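PDB 3OM8: probable hydrolase from Pseudomonas aeruginosa, which probably acts as a hydrolase of the alpha/beta hydrolase family, perhaps with 3-oxoadipate enol-lactonase activity. Local coordinates for residues L98-G103 / V245-V250. Residues are numbered along the deposited sequence; the frame is centred on the assembly and turned at random.
Sequences LGLSLG and VHLSNV. With EDO (1,2-ethanediol), chain F.
In His246, CG stands anti to the backbone N (chi1 -174°), which brings the far edge of the imidazole up to Ser101, whose OG is turned to meet the ring. The hydroxyl lies at the edge of the imidazole, in its plane, with His246 NE2 3.0 Å from Ser101 OG. The bond is weak because it is bent, the N-H...O angle being only 122°, and OG sits almost as near to His246 CE1, at 3.1 Å. At the other ring nitrogen, His246 ND1 is hydrogen-bonded to Asp219, which helps to fix the ring's rotation; the ring of Trp160 also meets it, the two planes inclined by about 20°. The arrangement is consistent with a Ser-His-Asp catalytic triad, and Gly99, Ser101 and Gly103 probably form the GxSxG nucleophile elbow of alpha/beta hydrolases, a tight turn from strand 95-100 into helix 102-113. Ser101 takes the strained backbone of such an elbow, with a positive phi. Glycine suits position 99 because a beta-carbon there would run into Gly103 O, and position 103 because one would crowd Leu100 N. An ethanediol molecule, probably from the crystallisation liquor, sits beside the turn, its O2 hydrogen-bonded to Ser101 OG (2.8 Å) and accepting a bond from Leu102 N (3.0 Å). Ile36 N is also hydrogen-bonded to the diol, so the backbone N-H groups of Leu102 and Ile36 may be the two donors of an oxyanion hole, as in other alpha/beta hydrolases. Beside the polar pair, Leu100 supplies branched apolar bulk: its CD2 packs 3.8 Å from Leu247 CD2, the two side chains crossing at about a right angle, and its CD1 lies 3.7 Å from Asn249 OD1. That buried oxygen has no hydrogen-bond partner in the model, whereas the amide nitrogen of Asn249 is held by Gln46.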
loop_
_atom_site.group_PDB
_atom_site.type_symbol
_atom_site.label_atom_id
_atom_site.label_comp_id
_atom_site.label_asym_id
_atom_site.label_seq_id
_atom_site.Cartn_x
_atom_site.Cartn_y
_atom_site.Cartn_z
ATOM N N LEU B 98 -2.684 -3.455 19.312
ATOM C CA LEU B 98 -3.282 -3.703 18.005
ATOM C C LEU B 98 -4.806 -3.562 18.082
ATOM O O LEU B 98 -5.467 -4.309 18.808
ATOM C CB LEU B 98 -2.916 -5.099 17.503
ATOM C CG LEU B 98 -3.757 -5.699 16.375
ATOM C CD1 LEU B 98 -3.983 -4.708 15.253
ATOM C CD2 LEU B 98 -3.065 -6.938 15.842
ATOM N N GLY B 99 -5.357 -2.618 17.324
ATOM C CA GLY B 99 -6.793 -2.384 17.318
ATOM C C GLY B 99 -7.341 -2.441 15.910
ATOM O O GLY B 99 -6.766 -1.854 14.995
ATOM N N LEU B 100 -8.442 -3.164 15.729
ATOM C CA LEU B 100 -9.092 -3.244 14.429
ATOM C C LEU B 100 -10.397 -2.437 14.422
ATOM O O LEU B 100 -11.234 -2.585 15.314
ATOM C CB LEU B 100 -9.350 -4.701 14.040
ATOM C CG LEU B 100 -9.855 -4.954 12.615
ATOM C CD1 LEU B 100 -9.109 -6.119 11.974
ATOM C CD2 LEU B 100 -11.335 -5.218 12.607
ATOM N N SER B 101 -10.554 -1.576 13.422
ATOM C CA SER B 101 -11.724 -0.710 13.319
ATOM C C SER B 101 -11.897 0.184 14.560
ATOM O O SER B 101 -11.019 1.005 14.854
ATOM C CB SER B 101 -12.983 -1.536 13.050
ATOM O OG SER B 101 -13.904 -0.781 12.295
ATOM N N LEU B 102 -13.015 0.038 15.281
ATOM C CA LEU B 102 -13.212 0.817 16.510
ATOM C C LEU B 102 -11.988 0.684 17.420
ATOM O O LEU B 102 -11.485 1.679 17.946
ATOM C CB LEU B 102 -14.491 0.400 17.263
ATOM C CG LEU B 102 -14.749 1.094 18.616
ATOM C CD1 LEU B 102 -14.811 2.621 18.484
ATOM C CD2 LEU B 102 -16.017 0.571 19.300
ATOM N N GLY B 103 -11.496 -0.541 17.582
ATOM C CA GLY B 103 -10.272 -0.769 18.339
ATOM C C GLY B 103 -9.122 0.098 17.829
ATOM O O GLY B 103 -8.268 0.545 18.598
ATOM N N VAL B 245 -11.763 -6.921 2.477
ATOM C CA VAL B 245 -12.872 -6.017 2.768
ATOM C C VAL B 245 -12.666 -5.336 4.126
ATOM O O VAL B 245 -12.013 -4.305 4.188
ATOM C CB VAL B 245 -14.221 -6.735 2.695
ATOM C CG1 VAL B 245 -15.359 -5.739 2.871
ATOM C CG2 VAL B 245 -14.348 -7.464 1.356
ATOM N N HIS B 246 -13.184 -5.896 5.216
ATOM C CA HIS B 246 -13.050 -5.190 6.500
ATOM C C HIS B 246 -12.369 -5.948 7.647
ATOM O O HIS B 246 -11.679 -5.343 8.463
ATOM C CB HIS B 246 -14.389 -4.600 6.970
ATOM C CG HIS B 246 -14.274 -3.753 8.202
ATOM N ND1 HIS B 246 -13.561 -2.575 8.231
ATOM C CD2 HIS B 246 -14.790 -3.911 9.446
ATOM C CE1 HIS B 246 -13.631 -2.047 9.441
ATOM N NE2 HIS B 246 -14.374 -2.838 10.196
ATOM N N LEU B 247 -12.572 -7.257 7.729
ATOM C CA LEU B 247 -11.914 -8.040 8.767
ATOM C C LEU B 247 -10.733 -8.776 8.137
ATOM O O LEU B 247 -10.784 -9.985 7.894
ATOM C CB LEU B 247 -12.884 -9.024 9.418
ATOM C CG LEU B 247 -14.124 -8.443 10.122
ATOM C CD1 LEU B 247 -15.173 -9.509 10.277
ATOM C CD2 LEU B 247 -13.785 -7.841 11.473
ATOM N N SER B 248 -9.662 -8.038 7.877
ATOM C CA SER B 248 -8.563 -8.579 7.074
ATOM C C SER B 248 -7.824 -9.722 7.775
ATOM O O SER B 248 -7.293 -10.601 7.112
ATOM C CB SER B 248 -7.623 -7.465 6.616
ATOM O OG SER B 248 -7.135 -6.717 7.710
ATOM N N ASN B 249 -7.840 -9.745 9.108
ATOM C CA ASN B 249 -7.270 -10.875 9.844
ATOM C C ASN B 249 -8.034 -12.159 9.569
ATOM O O ASN B 249 -7.478 -13.254 9.648
ATOM C CB ASN B 249 -7.223 -10.612 11.349
ATOM C CG ASN B 249 -8.624 -10.542 11.990
ATOM O OD1 ASN B 249 -9.482 -9.771 11.563
ATOM N ND2 ASN B 249 -8.838 -11.339 13.029
ATOM N N VAL B 250 -9.315 -12.027 9.243
ATOM C CA VAL B 250 -10.144 -13.189 8.939
ATOM C C VAL B 250 -9.882 -13.693 7.511
ATOM O O VAL B 250 -9.748 -14.897 7.266
ATOM C CB VAL B 250 -11.649 -12.852 9.132
ATOM C CG1 VAL B 250 -12.547 -14.008 8.676
ATOM C CG2 VAL B 250 -11.916 -12.479 10.585
HETATM C C1 EDO F . -16.087 1.696 13.621
HETATM O O1 EDO F . -16.697 1.858 12.328
HETATM C C2 EDO F . -16.641 0.445 14.313
HETATM O O2 EDO F . -15.742 -0.688 14.346
#